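Local coordinates for aminopeptidase N family protein (Idiomarina loihiensis L2TR, PDB 4FGM), which probably acts as a zinc-dependent aminopeptidase of the M61 family, cleaving residues from the amino ends of peptides at a single metal site, at residues Trp427-Gln430 and Ile436-Phe439; Leu389-Arg392 and Lys398-Leu401; Ala489-Lys492 and Gly497-Val500; Thr547-Arg552 and Leu556-Leu561. One frame throughout, in Å; residues are numbered along the deposited sequence.

Contact 1: residues Trp427-Gln430 and Ile436-Phe439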
loop_
_atom_site.group_PDB
_atom_site.type_symbol
_atom_site.label_atom_id
_atom_site.label_comp_id
_atom_site.label_asym_id
_atom_site.label_seq_id
_atom_site.Cartn_x
_atom_site.Cartn_y
_atom_site.Cartn_z
ATOM N N TRP A 427 -15.563 -21.817 -0.605
ATOM C CA TRP A 427 -14.458 -22.706 -0.957
ATOM C C TRP A 427 -13.966 -23.422 0.300
ATOM O O TRP A 427 -13.586 -24.590 0.256
ATOM C CB TRP A 427 -13.309 -21.907 -1.576
ATOM C CG TRP A 427 -12.228 -22.758 -2.162
ATOM C CD1 TRP A 427 -12.182 -23.271 -3.424
ATOM C CD2 TRP A 427 -11.043 -23.218 -1.499
ATOM N NE1 TRP A 427 -11.040 -24.022 -3.592
ATOM C CE2 TRP A 427 -10.324 -24.003 -2.428
ATOM C CE3 TRP A 427 -10.518 -23.039 -0.213
ATOM C CZ2 TRP A 427 -9.107 -24.616 -2.106
ATOM C CZ3 TRP A 427 -9.303 -23.650 0.105
ATOM C CH2 TRP A 427 -8.613 -24.424 -0.839
ATOM N N LEU A 428 -13.973 -22.715 1.425
ATOM C CA LEU A 428 -13.534 -23.303 2.683
ATOM C C LEU A 428 -14.639 -24.165 3.298
ATOM O O LEU A 428 -14.358 -25.191 3.921
ATOM C CB LEU A 428 -13.107 -22.202 3.659
ATOM C CG LEU A 428 -11.821 -21.457 3.283
ATOM C CD1 LEU A 428 -11.718 -20.146 4.059
ATOM C CD2 LEU A 428 -10.628 -22.349 3.555
ATOM N N ASN A 429 -15.893 -23.760 3.114
ATOM C CA ASN A 429 -17.015 -24.520 3.661
ATOM C C ASN A 429 -17.253 -25.847 2.937
ATOM O O ASN A 429 -17.990 -26.705 3.427
ATOM C CB ASN A 429 -18.298 -23.684 3.640
ATOM C CG ASN A 429 -18.322 -22.630 4.736
ATOM O OD1 ASN A 429 -17.556 -22.706 5.700
ATOM N ND2 ASN A 429 -19.210 -21.647 4.600
ATOM N N GLN A 430 -16.633 -26.011 1.771
ATOM C CA GLN A 430 -16.767 -27.240 1.004
ATOM C C GLN A 430 -15.421 -27.959 0.965
ATOM O O GLN A 430 -15.168 -28.767 0.071
ATOM C CB GLN A 430 -17.250 -26.944 -0.421
ATOM C CG GLN A 430 -18.720 -26.483 -0.554
ATOM C CD GLN A 430 -19.748 -27.601 -0.336
ATOM O OE1 GLN A 430 -19.544 -28.745 -0.753
ATOM N NE2 GLN A 430 -20.870 -27.259 0.296
ATOM N N ILE A 436 -15.015 -23.323 9.242
ATOM C CA ILE A 436 -14.661 -22.003 9.750
ATOM C C ILE A 436 -15.762 -21.010 9.394
ATOM O O ILE A 436 -15.612 -19.808 9.593
ATOM C CB ILE A 436 -13.304 -21.502 9.160
ATOM C CG1 ILE A 436 -13.264 -21.709 7.642
ATOM C CG2 ILE A 436 -12.141 -22.243 9.812
ATOM C CD1 ILE A 436 -14.152 -20.773 6.861
ATOM N N SER A 437 -16.872 -21.536 8.882
ATOM C CA SER A 437 -18.013 -20.730 8.460
ATOM C C SER A 437 -18.525 -19.683 9.449
ATOM O O SER A 437 -18.558 -18.491 9.130
ATOM C CB SER A 437 -19.176 -21.640 8.058
ATOM O OG SER A 437 -20.250 -20.878 7.527
ATOM N N ASP A 438 -18.940 -20.112 10.638
ATOM C CA ASP A 438 -19.458 -19.155 11.611
ATOM C C ASP A 438 -18.439 -18.081 11.946
ATOM O O ASP A 438 -18.774 -16.900 12.028
ATOM C CB ASP A 438 -19.911 -19.860 12.894
ATOM C CG ASP A 438 -21.162 -20.688 12.688
ATOM O OD1 ASP A 438 -21.960 -20.340 11.792
ATOM O OD2 ASP A 438 -21.353 -21.676 13.428
ATOM N N PHE A 439 -17.191 -18.486 12.131
ATOM C CA PHE A 439 -16.152 -17.527 12.456
ATOM C C PHE A 439 -15.956 -16.476 11.369
ATOM O O PHE A 439 -16.000 -15.276 11.641
ATOM C CB PHE A 439 -14.822 -18.231 12.683
ATOM C CG PHE A 439 -13.644 -17.342 12.449
ATOM C CD1 PHE A 439 -13.292 -16.366 13.377
ATOM C CD2 PHE A 439 -12.924 -17.433 11.264
ATOM C CE1 PHE A 439 -12.245 -15.477 13.120
ATOM C CE2 PHE A 439 -11.875 -16.552 10.992
ATOM C CZ PHE A 439 -11.532 -15.574 11.925
#
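Leu428 and Ile436 make the tightly packed, buried part of the connection between helices 423-429 and 437-445. The methyl CD1 of Ile436 sits 3.7 Å from Leu428 CB and 3.8 Å from Leu428 CD1, so it bears on the root of the leucine as well as on one of its branches. It gets there because CG1 of Ile436 stands between the backbone N and the carbonyl carbon (chi1 47°), which turns the ethyl arm to Leu428 and leaves CG2 for the other side. Both residues are buried, and the match is purely one of aliphatic carbon.

The other side is polar and nearer to solvent. Asn429 sets its amide beside the Ser437 side chain, OD1 lying 3.1 Å from Ser437 CB and ND2 3.2 Å from Ser437 OG. Both residues are partly exposed, so an amide and a hydroxymethyl group meet where the inner pair has only hydrocarbon.

Asn429 ends helix 423-429, and Ile436 is the N-cap residue of helix 437-445. Leu428 also touches Ile434 of the connecting loop, while Ile436 and Phe439 lean on Met390 of helix 378-394, and Trp427 packs against helix 401-413.

Contact 2: residues Leu389-Arg392 and Lys398-Leu401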
loop_
_atom_site.group_PDB
_atom_site.type_symbol
_atom_site.label_atom_id
_atom_site.label_comp_id
_atom_site.label_asym_id
_atom_site.label_seq_id
_atom_site.Cartn_x
_atom_site.Cartn_y
_atom_site.Cartn_z
ATOM N N LEU A 389 -4.233 -20.394 11.810
ATOM C CA LEU A 389 -4.187 -21.147 13.056
ATOM C C LEU A 389 -5.324 -22.161 13.152
ATOM O O LEU A 389 -5.119 -23.301 13.565
ATOM C CB LEU A 389 -4.224 -20.179 14.241
ATOM C CG LEU A 389 -2.870 -19.773 14.849
ATOM C CD1 LEU A 389 -1.763 -19.800 13.815
ATOM C CD2 LEU A 389 -3.000 -18.398 15.469
HETATM N N MSE A 390 -6.523 -21.744 12.760
HETATM C CA MSE A 390 -7.678 -22.625 12.805
HETATM C C MSE A 390 -7.535 -23.819 11.861
HETATM O O MSE A 390 -7.792 -24.958 12.250
HETATM C CB MSE A 390 -8.938 -21.843 12.466
HETATM C CG MSE A 390 -9.393 -20.928 13.587
HETATM SE SE MSE A 390 -10.906 -19.851 13.080
HETATM C CE MSE A 390 -12.326 -21.149 13.311
ATOM N N LEU A 391 -7.124 -23.552 10.627
ATOM C CA LEU A 391 -6.938 -24.602 9.636
ATOM C C LEU A 391 -5.872 -25.597 10.093
ATOM O O LEU A 391 -5.967 -26.792 9.820
ATOM C CB LEU A 391 -6.534 -23.987 8.291
ATOM C CG LEU A 391 -7.616 -23.708 7.240
ATOM C CD1 LEU A 391 -8.944 -23.377 7.883
ATOM C CD2 LEU A 391 -7.148 -22.569 6.356
ATOM N N ARG A 392 -4.857 -25.107 10.792
ATOM C CA ARG A 392 -3.795 -25.982 11.260
ATOM C C ARG A 392 -4.299 -26.943 12.328
ATOM O O ARG A 392 -4.025 -28.138 12.267
ATOM C CB ARG A 392 -2.619 -25.153 11.790
ATOM C CG ARG A 392 -1.911 -24.354 10.698
ATOM C CD ARG A 392 -0.801 -23.482 11.247
ATOM N NE ARG A 392 -0.256 -22.595 10.223
ATOM C CZ ARG A 392 1.027 -22.560 9.866
ATOM N NH1 ARG A 392 1.913 -23.366 10.447
ATOM N NH2 ARG A 392 1.431 -21.711 8.932
ATOM N N LYS A 398 -1.809 -30.111 8.812
ATOM C CA LYS A 398 -1.545 -30.548 7.451
ATOM C C LYS A 398 -1.941 -29.497 6.428
ATOM O O LYS A 398 -1.376 -29.443 5.335
ATOM C CB LYS A 398 -2.258 -31.876 7.166
ATOM C CG LYS A 398 -1.642 -33.037 7.928
ATOM C CD LYS A 398 -0.122 -33.012 7.783
ATOM C CE LYS A 398 0.573 -33.768 8.902
ATOM N NZ LYS A 398 2.018 -33.406 8.988
ATOM N N LEU A 399 -2.902 -28.656 6.795
ATOM C CA LEU A 399 -3.372 -27.598 5.910
ATOM C C LEU A 399 -3.071 -26.232 6.517
ATOM O O LEU A 399 -3.518 -25.930 7.624
ATOM C CB LEU A 399 -4.880 -27.730 5.690
ATOM C CG LEU A 399 -5.549 -26.681 4.804
ATOM C CD1 LEU A 399 -5.154 -26.916 3.355
ATOM C CD2 LEU A 399 -7.057 -26.763 4.960
ATOM N N THR A 400 -2.305 -25.416 5.797
ATOM C CA THR A 400 -1.966 -24.070 6.260
ATOM C C THR A 400 -2.696 -23.062 5.377
ATOM O O THR A 400 -3.206 -23.423 4.316
ATOM C CB THR A 400 -0.447 -23.789 6.154
ATOM O OG1 THR A 400 -0.021 -23.965 4.799
ATOM C CG2 THR A 400 0.340 -24.709 7.068
ATOM N N LEU A 401 -2.760 -21.804 5.817
ATOM C CA LEU A 401 -3.408 -20.767 5.015
ATOM C C LEU A 401 -2.580 -20.580 3.741
ATOM O O LEU A 401 -3.125 -20.280 2.672
ATOM C CB LEU A 401 -3.493 -19.434 5.780
ATOM C CG LEU A 401 -4.007 -18.207 4.999
ATOM C CD1 LEU A 401 -5.450 -18.412 4.542
ATOM C CD2 LEU A 401 -3.901 -16.970 5.876
#
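A helix-loop-helix connection, in which the last turns of helix 378-394 meet the chain leading into helix 401-413, brings Leu391 and Arg392 against Leu399 and Thr400. Leu391 CG packs at 3.9 Å from CD2 of Leu399, whose side chain is carried there by a CG anti to the backbone N (chi1 179°); Val404 touches both leucines. The Leu399 carbonyl lies close to both helix residues, its O 3.6 Å from Leu391 CB and 3.8 Å from Arg392 CG.

Arg392 runs extended from CG to NE and brings its guanidinium against Thr400, whose methyl CG2 stands over the centre of one face, 3.6 Å from Arg392 CZ. The charge itself is met by Asp388, in a salt bridge from NE, and the OD1 of Asp388 also accepts the backbone N of Leu401. With an alanine at Arg392, Asp388 would probably lose its charged mate and the Thr400 methyl its flat support.

Thr400 is the N-cap of helix 401-413, its OG1 bonded to the N of Arg403. The chemistry is thus divided: a methyl packs on one face of the guanidinium, while the carboxylate of Asp388 pairs with NE and is likely to ease the burial of the charge.

Contact 3: residues Ala489-Lys492 and Gly497-Val500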
loop_
_atom_site.group_PDB
_atom_site.type_symbol
_atom_site.label_atom_id
_atom_site.label_comp_id
_atom_site.label_asym_id
_atom_site.label_seq_id
_atom_site.Cartn_x
_atom_site.Cartn_y
_atom_site.Cartn_z
ATOM N N ALA A 489 -5.585 10.394 23.026
ATOM C CA ALA A 489 -5.423 11.177 21.811
ATOM C C ALA A 489 -3.984 11.134 21.305
ATOM O O ALA A 489 -3.034 11.162 22.090
ATOM C CB ALA A 489 -5.832 12.633 22.072
ATOM N N LYS A 490 -3.818 11.067 19.992
ATOM C CA LYS A 490 -2.479 11.060 19.420
ATOM C C LYS A 490 -2.044 12.509 19.217
ATOM O O LYS A 490 -2.877 13.387 19.019
ATOM C CB LYS A 490 -2.460 10.318 18.084
ATOM C CG LYS A 490 -2.494 8.804 18.202
ATOM C CD LYS A 490 -2.396 8.161 16.833
ATOM C CE LYS A 490 -1.137 8.608 16.108
ATOM N NZ LYS A 490 -1.095 8.106 14.709
ATOM N N TYR A 491 -0.740 12.758 19.271
ATOM C CA TYR A 491 -0.238 14.104 19.095
ATOM C C TYR A 491 1.190 14.136 18.591
ATOM O O TYR A 491 1.918 13.145 18.671
ATOM C CB TYR A 491 -0.341 14.875 20.413
ATOM C CG TYR A 491 0.407 14.255 21.574
ATOM C CD1 TYR A 491 1.773 14.484 21.760
ATOM C CD2 TYR A 491 -0.249 13.420 22.482
ATOM C CE1 TYR A 491 2.468 13.892 22.825
ATOM C CE2 TYR A 491 0.433 12.826 23.543
ATOM C CZ TYR A 491 1.786 13.064 23.711
ATOM O OH TYR A 491 2.451 12.477 24.764
ATOM N N LYS A 492 1.570 15.289 18.061
ATOM C CA LYS A 492 2.909 15.522 17.550
ATOM C C LYS A 492 3.515 16.589 18.463
ATOM O O LYS A 492 3.081 17.747 18.451
ATOM C CB LYS A 492 2.831 16.017 16.099
ATOM C CG LYS A 492 4.117 16.602 15.540
ATOM C CD LYS A 492 5.282 15.646 15.672
ATOM C CE LYS A 492 6.562 16.293 15.167
ATOM N NZ LYS A 492 7.760 15.767 15.882
ATOM N N GLY A 497 4.726 23.011 21.409
ATOM C CA GLY A 497 3.538 22.428 22.000
ATOM C C GLY A 497 3.216 21.050 21.451
ATOM O O GLY A 497 4.012 20.456 20.731
ATOM N N LEU A 498 2.034 20.549 21.792
ATOM C CA LEU A 498 1.589 19.234 21.347
ATOM C C LEU A 498 0.458 19.388 20.327
ATOM O O LEU A 498 -0.664 19.737 20.699
ATOM C CB LEU A 498 1.081 18.423 22.547
ATOM C CG LEU A 498 1.921 18.384 23.832
ATOM C CD1 LEU A 498 1.192 17.558 24.885
ATOM C CD2 LEU A 498 3.298 17.801 23.546
ATOM N N ASP A 499 0.751 19.149 19.050
ATOM C CA ASP A 499 -0.277 19.248 18.016
ATOM C C ASP A 499 -1.126 17.979 18.011
ATOM O O ASP A 499 -0.633 16.889 17.728
ATOM C CB ASP A 499 0.363 19.476 16.643
ATOM C CG ASP A 499 0.667 20.943 16.384
ATOM O OD1 ASP A 499 -0.290 21.744 16.301
ATOM O OD2 ASP A 499 1.857 21.299 16.274
ATOM N N VAL A 500 -2.404 18.125 18.334
ATOM C CA VAL A 500 -3.307 16.984 18.395
ATOM C C VAL A 500 -3.683 16.422 17.014
ATOM O O VAL A 500 -4.168 17.142 16.134
ATOM C CB VAL A 500 -4.585 17.360 19.191
ATOM C CG1 VAL A 500 -5.512 16.165 19.301
ATOM C CG2 VAL A 500 -4.191 17.842 20.582
HETATM O O HOH W 1 4.143 19.718 17.195
#
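Leu498 CD1 lies over one face of the Tyr491 ring, and Leu498 CD2 approaches the ring atom CE1 of Tyr491 at 4.1 Å. The two side chains lie side by side and point the same way. A Tyr491 CG set between the backbone N and the carbonyl carbon (chi1 58°) places the ring beside the Leu498 side chain, and Val533 of helix 533-537 touches both residues.

The backbones join through one hydrogen-bonded pair. Lys492 N donates to Asp499 O at 2.7 Å, with the donor tilted 22° from the carbonyl plane, and Asp499 N returns a bond of 2.8 Å to Lys492 O, this time from above the Lys492 carbonyl plane, 36° out of it. Lys492 O is gripped again by a water at 2.6 Å, and the same water donates to Asp499 OD2 at 2.9 Å, tying the carboxylate to the opposite strand. At the next pair, Tyr491 CA makes a CA-H...O contact of 3.1 Å to that same Asp499 O.

Tyr491 and Val500 share one face of the sheet, Lys492 and Asp499 the other, more exposed one. The two-way bonding of Lys492 with Asp499, between adjacent antiparallel strands 489-494 and 497-503 joined by a short turn, defines a beta hairpin, in a region consistent with a PDZ-like domain.

Contact 4: residues Thr547-Arg552 and Leu556-Leu561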
loop_
_atom_site.group_PDB
_atom_site.type_symbol
_atom_site.label_atom_id
_atom_site.label_comp_id
_atom_site.label_asym_id
_atom_site.label_seq_id
_atom_site.Cartn_x
_atom_site.Cartn_y
_atom_site.Cartn_z
ATOM N N THR A 547 -5.757 21.574 34.546
ATOM C CA THR A 547 -6.248 22.525 33.575
ATOM C C THR A 547 -5.377 22.400 32.333
ATOM O O THR A 547 -4.164 22.221 32.434
ATOM C CB THR A 547 -6.181 23.954 34.143
ATOM O OG1 THR A 547 -7.082 24.054 35.250
ATOM C CG2 THR A 547 -6.572 24.982 33.084
ATOM N N ILE A 548 -6.000 22.461 31.163
ATOM C CA ILE A 548 -5.258 22.361 29.916
ATOM C C ILE A 548 -5.443 23.663 29.162
ATOM O O ILE A 548 -6.559 24.177 29.083
ATOM C CB ILE A 548 -5.797 21.241 28.997
ATOM C CG1 ILE A 548 -5.726 19.878 29.694
ATOM C CG2 ILE A 548 -5.023 21.256 27.669
ATOM C CD1 ILE A 548 -4.340 19.399 29.993
ATOM N N HIS A 549 -4.359 24.205 28.622
ATOM C CA HIS A 549 -4.456 25.421 27.834
ATOM C C HIS A 549 -4.088 25.003 26.422
ATOM O O HIS A 549 -3.004 24.453 26.194
ATOM C CB HIS A 549 -3.489 26.498 28.326
ATOM C CG HIS A 549 -3.904 27.142 29.609
ATOM N ND1 HIS A 549 -3.462 26.704 30.840
ATOM C CD2 HIS A 549 -4.722 28.193 29.858
ATOM C CE1 HIS A 549 -3.987 27.457 31.789
ATOM N NE2 HIS A 549 -4.756 28.369 31.220
ATOM N N ALA A 550 -4.981 25.250 25.475
ATOM C CA ALA A 550 -4.705 24.850 24.116
ATOM C C ALA A 550 -5.345 25.790 23.138
ATOM O O ALA A 550 -6.370 26.408 23.409
ATOM C CB ALA A 550 -5.206 23.440 23.885
ATOM N N PHE A 551 -4.716 25.895 21.988
ATOM C CA PHE A 551 -5.220 26.755 20.936
ATOM C C PHE A 551 -6.066 26.013 19.924
ATOM O O PHE A 551 -5.662 24.903 19.474
ATOM C CB PHE A 551 -4.079 27.372 20.145
ATOM C CG PHE A 551 -3.475 28.566 20.777
ATOM C CD1 PHE A 551 -4.201 29.749 20.854
ATOM C CD2 PHE A 551 -2.175 28.523 21.280
ATOM C CE1 PHE A 551 -3.645 30.881 21.426
ATOM C CE2 PHE A 551 -1.607 29.646 21.857
ATOM C CZ PHE A 551 -2.337 30.830 21.929
ATOM N N ARG A 552 -7.248 26.552 19.601
ATOM C CA ARG A 552 -8.047 25.927 18.544
ATOM C C ARG A 552 -7.914 27.111 17.557
ATOM O O ARG A 552 -8.415 28.236 17.817
ATOM C CB ARG A 552 -9.516 25.698 18.922
ATOM C CG ARG A 552 -10.309 25.298 17.660
ATOM C CD ARG A 552 -11.546 24.501 18.042
ATOM N NE ARG A 552 -11.170 23.365 18.886
ATOM C CZ ARG A 552 -11.997 22.798 19.763
ATOM N NH1 ARG A 552 -13.254 23.259 19.905
ATOM N NH2 ARG A 552 -11.570 21.799 20.529
ATOM N N LEU A 556 -7.348 30.717 22.299
ATOM C CA LEU A 556 -6.798 29.980 23.431
ATOM C C LEU A 556 -7.931 29.454 24.296
ATOM O O LEU A 556 -8.780 30.212 24.757
ATOM C CB LEU A 556 -5.896 30.867 24.305
ATOM C CG LEU A 556 -5.247 30.063 25.450
ATOM C CD1 LEU A 556 -4.228 29.089 24.871
ATOM C CD2 LEU A 556 -4.570 30.992 26.440
HETATM N N MSE A 557 -7.947 28.148 24.501
HETATM C CA MSE A 557 -8.973 27.529 25.321
HETATM C C MSE A 557 -8.384 27.165 26.675
HETATM O O MSE A 557 -7.234 26.737 26.766
HETATM C CB MSE A 557 -9.502 26.249 24.659
HETATM C CG MSE A 557 -10.120 26.434 23.288
HETATM SE SE MSE A 557 -10.695 24.720 22.548
HETATM C CE MSE A 557 -8.966 23.873 22.390
ATOM N N THR A 558 -9.178 27.351 27.722
ATOM C CA THR A 558 -8.771 26.996 29.073
ATOM C C THR A 558 -9.732 25.867 29.414
ATOM O O THR A 558 -10.904 26.103 29.704
ATOM C CB THR A 558 -8.965 28.169 30.047
ATOM O OG1 THR A 558 -8.158 29.268 29.617
ATOM C CG2 THR A 558 -8.556 27.780 31.455
ATOM N N LEU A 559 -9.227 24.641 29.358
ATOM C CA LEU A 559 -10.044 23.463 29.608
ATOM C C LEU A 559 -9.689 22.712 30.887
ATOM O O LEU A 559 -8.579 22.818 31.412
ATOM C CB LEU A 559 -9.910 22.500 28.423
ATOM C CG LEU A 559 -10.142 23.087 27.026
ATOM C CD1 LEU A 559 -9.774 22.077 25.951
ATOM C CD2 LEU A 559 -11.596 23.490 26.892
ATOM N N GLU A 560 -10.655 21.948 31.383
ATOM C CA GLU A 560 -10.451 21.131 32.566
ATOM C C GLU A 560 -10.440 19.674 32.101
ATOM O O GLU A 560 -11.329 19.236 31.369
ATOM C CB GLU A 560 -11.570 21.349 33.595
ATOM C CG GLU A 560 -11.619 20.257 34.666
ATOM C CD GLU A 560 -12.583 20.560 35.808
ATOM O OE1 GLU A 560 -12.302 21.486 36.599
ATOM O OE2 GLU A 560 -13.620 19.867 35.915
ATOM N N LEU A 561 -9.422 18.930 32.509
ATOM C CA LEU A 561 -9.326 17.532 32.122
ATOM C C LEU A 561 -9.121 16.600 33.319
ATOM O O LEU A 561 -8.315 16.870 34.219
ATOM C CB LEU A 561 -8.188 17.356 31.102
ATOM C CG LEU A 561 -7.872 15.951 30.582
ATOM C CD1 LEU A 561 -7.135 16.067 29.262
ATOM C CD2 LEU A 561 -7.037 15.174 31.605
#
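Phe551 and Leu556 face each other near the turn of a beta hairpin, strands 545-552 and 555-562, where methyl CD1 of the leucine stands over the ring centre in a CH-pi contact, 3.8 Å from the centroid and 7° off the normal. Leu556 CB adds a contact of 3.7 Å to Phe551 CE1. If Phe551 were an alanine, the Leu556 methyl would probably lose the ring face it rests on and its side chain would be freer to turn.

Four backbone hydrogen bonds fix the register behind this pair. Ile548 and Leu559 exchange two, as do Ala550 and Met557; Met557 N reaches Ala550 O at 2.6 Å, nearly along the C=O axis, whereas Ala550 N meets Met557 O in the carbonyl plane. On the face of Ile548 and Ala550, Ile548 CG1 packs 3.8 Å from Leu561 CB, and Ile520 and Ile523 of strand 519-523 also touch Ile548.

Farther out, Arg552 is placed by a salt bridge from NH2 to Asp518 and a hydrogen bond from the same nitrogen to Gly513 O. Held in this way, and bent at chi3 (-54°), it presents one guanidinium face to the selenomethionine Met557, whose SE lies over its centre, 3.6 Å from Arg552 CZ.

In the fold
The four contacts form two separate neighbourhoods. Contacts 1 and 2 lie among the same group of helices, their centres about 13 Å apart, and they touch through Met390. Contact 2 is buried, whereas contacts 1, 3 and 4 are partly buried. Contacts 3 and 4 are hairpins of a single antiparallel sheet, with centres also about 13 Å apart but no direct touch; strand 519-523 pairs with a strand of each. Contact 2 has no hydrogen bond across it and contact 1 is carried by an aliphatic pair with a polar edge, whereas both hairpins depend on backbone bonds. Contact 4 lies farthest from the centre of the chain, and all four lie away from the zinc site.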